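Local coordinates for protein NF-kappa-B inhibitor beta (Mus musculus, PDB 1OY3) that inhibits the transcription factor NF-kappa-B by complexing with it and trapping it in the cytoplasm, at residues Val61-Ala66 with Val96-Pro102; Leu44-His50 with Gly70-Arg76. One frame throughout, in Å; residues are numbered along the deposited sequence.

Contact 1 (Val61-Ala66 with Val96-Pro102)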
# COMPACT_ATOMS: atom_id res chain seq x y z
N VAL C 61 15.45 -11.53 -13.22
CA VAL C 61 15.70 -10.31 -12.49
C VAL C 61 17.19 -9.96 -12.54
O VAL C 61 17.55 -8.78 -12.61
CB VAL C 61 15.22 -10.42 -11.02
CG1 VAL C 61 15.77 -9.26 -10.19
CG2 VAL C 61 13.68 -10.41 -10.98
N GLU C 62 18.05 -10.98 -12.51
CA GLU C 62 19.49 -10.75 -12.55
C GLU C 62 19.93 -10.17 -13.88
O GLU C 62 20.76 -9.26 -13.93
CB GLU C 62 20.26 -12.05 -12.26
CG GLU C 62 21.78 -11.93 -12.37
CD GLU C 62 22.52 -13.18 -11.91
OE1 GLU C 62 22.07 -14.29 -12.25
OE2 GLU C 62 23.55 -13.06 -11.21
N LYS C 63 19.40 -10.71 -14.97
CA LYS C 63 19.76 -10.23 -16.30
C LYS C 63 19.44 -8.76 -16.41
O LYS C 63 20.29 -7.94 -16.79
CB LYS C 63 19.00 -11.00 -17.38
CG LYS C 63 19.35 -12.47 -17.44
CD LYS C 63 18.62 -13.12 -18.60
CE LYS C 63 18.98 -14.58 -18.73
NZ LYS C 63 18.16 -15.18 -19.81
N LEU C 64 18.21 -8.41 -16.05
CA LEU C 64 17.76 -7.03 -16.10
C LEU C 64 18.61 -6.18 -15.16
O LEU C 64 19.05 -5.08 -15.54
CB LEU C 64 16.27 -6.95 -15.71
CG LEU C 64 15.38 -7.69 -16.71
CD1 LEU C 64 13.96 -7.86 -16.19
CD2 LEU C 64 15.39 -6.91 -18.03
N TYR C 65 18.88 -6.69 -13.97
CA TYR C 65 19.68 -5.96 -12.98
C TYR C 65 21.12 -5.82 -13.49
O TYR C 65 21.72 -4.74 -13.42
CB TYR C 65 19.66 -6.72 -11.64
CG TYR C 65 20.24 -5.97 -10.44
CD1 TYR C 65 20.79 -6.68 -9.37
CD2 TYR C 65 20.18 -4.58 -10.34
CE1 TYR C 65 21.28 -6.03 -8.25
CE2 TYR C 65 20.67 -3.91 -9.20
CZ TYR C 65 21.21 -4.66 -8.17
OH TYR C 65 21.67 -4.04 -7.02
N ALA C 66 21.67 -6.91 -14.02
CA ALA C 66 23.02 -6.92 -14.54
C ALA C 66 23.14 -5.94 -15.69
O ALA C 66 24.16 -5.27 -15.84
CB ALA C 66 23.39 -8.34 -15.02
N VAL C 96 18.61 -11.39 -5.24
CA VAL C 96 19.35 -10.89 -6.39
C VAL C 96 19.48 -9.36 -6.30
O VAL C 96 20.53 -8.79 -6.56
CB VAL C 96 18.62 -11.22 -7.72
CG1 VAL C 96 19.32 -10.53 -8.87
CG2 VAL C 96 18.56 -12.73 -7.93
N LEU C 97 18.38 -8.70 -5.92
CA LEU C 97 18.38 -7.25 -5.83
C LEU C 97 19.16 -6.69 -4.64
O LEU C 97 19.79 -5.64 -4.76
CB LEU C 97 16.95 -6.72 -5.76
CG LEU C 97 16.06 -6.92 -7.00
CD1 LEU C 97 14.65 -6.44 -6.69
CD2 LEU C 97 16.64 -6.16 -8.20
N LEU C 98 19.10 -7.40 -3.52
CA LEU C 98 19.75 -6.97 -2.29
C LEU C 98 21.27 -7.15 -2.18
O LEU C 98 21.77 -7.73 -1.22
CB LEU C 98 19.06 -7.65 -1.10
CG LEU C 98 17.57 -7.30 -0.96
CD1 LEU C 98 16.91 -8.22 0.04
CD2 LEU C 98 17.43 -5.85 -0.54
N GLN C 99 22.00 -6.65 -3.18
CA GLN C 99 23.46 -6.73 -3.22
C GLN C 99 23.93 -5.85 -4.36
O GLN C 99 23.13 -5.44 -5.19
CB GLN C 99 23.93 -8.17 -3.45
CG GLN C 99 23.53 -8.78 -4.78
CD GLN C 99 23.82 -10.28 -4.87
OE1 GLN C 99 22.91 -11.11 -4.76
NE2 GLN C 99 25.08 -10.63 -5.05
N PRO C 100 25.24 -5.55 -4.42
CA PRO C 100 25.75 -4.71 -5.50
C PRO C 100 25.42 -5.32 -6.86
O PRO C 100 25.56 -6.52 -7.05
CB PRO C 100 27.26 -4.69 -5.23
CG PRO C 100 27.32 -4.80 -3.73
CD PRO C 100 26.30 -5.86 -3.45
N ARG C 101 24.97 -4.49 -7.78
CA ARG C 101 24.62 -4.94 -9.12
C ARG C 101 25.73 -5.82 -9.71
O ARG C 101 26.91 -5.60 -9.44
CB ARG C 101 24.38 -3.73 -10.03
CG ARG C 101 24.23 -4.08 -11.50
CD ARG C 101 24.09 -2.86 -12.40
NE ARG C 101 22.75 -2.30 -12.40
CZ ARG C 101 22.28 -1.45 -11.49
NH1 ARG C 101 23.06 -1.04 -10.49
NH2 ARG C 101 21.05 -0.99 -11.59
N PRO C 102 25.37 -6.83 -10.51
CA PRO C 102 26.40 -7.69 -11.10
C PRO C 102 27.37 -6.86 -11.94
O PRO C 102 26.98 -5.88 -12.57
CB PRO C 102 25.59 -8.65 -11.98
CG PRO C 102 24.29 -8.77 -11.22
CD PRO C 102 24.01 -7.34 -10.80
O HOH W 1 26.59 -4.51 -15.04
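The ring of Y65 reaches out from helix 58-66 and slots between the end of helix 91-97 and the chain that turns back after it. With CG anti to the backbone N (chi1 -169°), the ring stretches across to the turn, where its OH donates to Q99 O over 2.7 Å. The acceptor lies at the ring edge, near its plane, and the bond, running nearly along the C=O direction, ties the phenol to the turn. L97 CD2 lies over one face, offset toward the rim. R101 covers the opposite face, its CA 3.9 Å from the centroid of the Y65 ring in a CH-pi contact. The guanidinium of R101 is folded back by a bend at chi3 (-79°), so that Y65 CE2 sits over its centre, the two planes 54° apart. From there R101 NE makes a weak, bent bond to Y65 O, while NH2 donates to A69 O. P102 CD approaches Y65 CD1 obliquely at 3.6 Å, and the proline ring continues onto A66, with the two CB atoms 3.8 Å apart. Beyond it, a water donates to both A66 O and P102 O. Toward the start of the segments aliphatic contacts take over: V61 CG1 meets L97 CD2 at 3.8 Å, the two side chains crossing at about a right angle, and V96 CG1 rests against E62 CA. The contact thus sets helix 58-66 of ankyrin repeat 2 against the end of helix 91-97 and the loop that follows, in repeat 3; W147 also touches Y65, and helix 48-55 packs against V61.

Contact 2 (Leu44-His50 with Gly70-Arg76); sequences LGQTALH and GVLVAER
L44 lays its side chain alongside that of R76, both pointing the same way, with CD2 over the centre of the guanidinium at 3.6 Å from R76 CZ. The carbonyl of L44 is gripped twice by the same arginine: R76 N donates to L44 O over 2.9 Å, and R76 NH1 adds a weak bond. The arginine reaches back because CG stands between its backbone N and carbonyl carbon (chi1 64°). At G45 the two backbones come close, G45 O receiving a CA-H...O contact from E75 CA at 3.1 Å. This is the entry to the first helix of ankyrin repeat 2, where T47-H50 is the TALH form of the ankyrin TPLH motif and T47 and H50 form a capping box. T47 N donates to H50 ND1 over 2.8 Å, almost in the imidazole plane, and H50 N returns a weak bond to T47 OG1. The ring, thereby held in its rotation, directs NE2 at V73 O in a weak bond of 3.1 Å, with H79 O as a second weak partner. E75 CB packs over one imidazole face, 13° off the normal in a CH-pi contact, while its carboxylate turns away to H79 N. A water lies over the opposite face, linking T47 OG1 to G70 O. Alongside the cap, T47 CG2 meets V73 CG1 at 3.6 Å, and L49 CD1 touches G70 O.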
# COMPACT_ATOMS: atom_id res chain seq x y z
N LEU C 44 0.92 0.79 -16.56
CA LEU C 44 0.69 0.50 -15.15
C LEU C 44 1.91 1.01 -14.38
O LEU C 44 2.02 0.83 -13.17
CB LEU C 44 0.51 -1.01 -14.94
CG LEU C 44 -0.78 -1.60 -15.54
CD1 LEU C 44 -0.74 -3.13 -15.52
CD2 LEU C 44 -1.98 -1.07 -14.74
N GLY C 45 2.80 1.69 -15.09
CA GLY C 45 4.00 2.24 -14.48
C GLY C 45 5.07 1.18 -14.25
O GLY C 45 6.09 1.44 -13.61
N GLN C 46 4.84 -0.01 -14.78
CA GLN C 46 5.78 -1.11 -14.61
C GLN C 46 6.89 -1.13 -15.64
O GLN C 46 6.69 -0.82 -16.81
CB GLN C 46 5.03 -2.44 -14.69
CG GLN C 46 3.93 -2.62 -13.68
CD GLN C 46 3.05 -3.80 -14.04
OE1 GLN C 46 2.39 -4.39 -13.18
NE2 GLN C 46 3.02 -4.13 -15.32
N THR C 47 8.08 -1.52 -15.20
CA THR C 47 9.23 -1.65 -16.10
C THR C 47 9.36 -3.15 -16.31
O THR C 47 8.57 -3.93 -15.77
CB THR C 47 10.51 -1.11 -15.44
OG1 THR C 47 10.77 -1.86 -14.24
CG2 THR C 47 10.36 0.37 -15.10
N ALA C 48 10.35 -3.57 -17.08
CA ALA C 48 10.56 -5.00 -17.31
C ALA C 48 10.96 -5.66 -15.99
O ALA C 48 10.60 -6.81 -15.72
CB ALA C 48 11.65 -5.20 -18.35
N LEU C 49 11.72 -4.93 -15.17
CA LEU C 49 12.18 -5.44 -13.88
C LEU C 49 10.96 -5.76 -13.02
O LEU C 49 10.87 -6.84 -12.45
CB LEU C 49 13.04 -4.39 -13.15
CG LEU C 49 14.29 -4.83 -12.38
CD1 LEU C 49 14.48 -3.94 -11.14
CD2 LEU C 49 14.17 -6.27 -11.98
N HIS C 50 10.04 -4.81 -12.93
CA HIS C 50 8.82 -4.98 -12.15
C HIS C 50 8.10 -6.26 -12.56
O HIS C 50 7.65 -7.04 -11.72
CB HIS C 50 7.85 -3.81 -12.38
CG HIS C 50 8.25 -2.53 -11.72
ND1 HIS C 50 8.36 -1.34 -12.41
CD2 HIS C 50 8.49 -2.23 -10.42
CE1 HIS C 50 8.64 -0.36 -11.57
NE2 HIS C 50 8.72 -0.88 -10.35
N GLY C 70 16.96 0.14 -13.64
CA GLY C 70 16.77 0.94 -12.44
C GLY C 70 16.02 0.18 -11.37
O GLY C 70 14.96 -0.38 -11.61
N VAL C 71 16.56 0.17 -10.16
CA VAL C 71 15.95 -0.58 -9.08
C VAL C 71 15.04 0.26 -8.16
O VAL C 71 14.38 -0.28 -7.27
CB VAL C 71 17.05 -1.28 -8.25
CG1 VAL C 71 17.71 -0.30 -7.29
CG2 VAL C 71 16.48 -2.45 -7.52
N LEU C 72 15.00 1.56 -8.38
CA LEU C 72 14.17 2.44 -7.57
C LEU C 72 12.93 2.90 -8.31
O LEU C 72 12.03 3.49 -7.71
CB LEU C 72 14.96 3.67 -7.11
CG LEU C 72 16.13 3.41 -6.15
CD1 LEU C 72 16.70 4.73 -5.68
CD2 LEU C 72 15.66 2.60 -4.96
N VAL C 73 12.87 2.63 -9.61
CA VAL C 73 11.71 3.04 -10.39
C VAL C 73 10.47 2.46 -9.72
O VAL C 73 10.50 1.34 -9.22
CB VAL C 73 11.80 2.52 -11.85
CG1 VAL C 73 10.58 2.97 -12.65
CG2 VAL C 73 13.09 3.04 -12.51
N ALA C 74 9.40 3.24 -9.68
CA ALA C 74 8.16 2.79 -9.05
C ALA C 74 7.00 2.72 -10.03
O ALA C 74 6.87 3.58 -10.90
CB ALA C 74 7.80 3.73 -7.91
N GLU C 75 6.17 1.70 -9.89
CA GLU C 75 5.01 1.59 -10.75
C GLU C 75 3.87 2.42 -10.18
O GLU C 75 4.10 3.24 -9.29
CB GLU C 75 4.61 0.11 -10.92
CG GLU C 75 4.63 -0.71 -9.66
CD GLU C 75 3.39 -0.51 -8.81
OE1 GLU C 75 3.38 0.41 -7.97
OE2 GLU C 75 2.44 -1.27 -9.01
N ARG C 76 2.65 2.19 -10.67
CA ARG C 76 1.46 2.94 -10.25
C ARG C 76 1.22 3.11 -8.76
O ARG C 76 0.77 4.17 -8.33
CB ARG C 76 0.21 2.33 -10.88
CG ARG C 76 -0.09 0.92 -10.41
CD ARG C 76 -1.38 0.40 -11.05
NE ARG C 76 -1.44 -1.06 -11.07
CZ ARG C 76 -0.46 -1.84 -11.52
NH1 ARG C 76 0.67 -1.29 -11.98
NH2 ARG C 76 -0.59 -3.15 -11.53
O HOH W 2 12.24 -1.18 -11.98

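How the contacts relate
From the N terminus the chain passes through helices 12-18 and 22-32 before reaching 44-50, the start of helix 48-55, and then helix 58-66, which carries 61-66. It runs on into the loop 70-76, where contact 2 closes a loop around the helical hairpin of repeat 2. After helix 81-85 and helix 91-97, segment 96-102 folds back on 61-66, and contact 1 closes a second loop, which starts inside the first, so the two cross. Their centres lie about 14 Å apart and they touch through packing of V61 and L64 on L49 and of L97 on V71. Contact 2 joins the start of repeat 2 to its end and to the linker leading into repeat 3, while contact 1 ties repeat 2 to repeat 3.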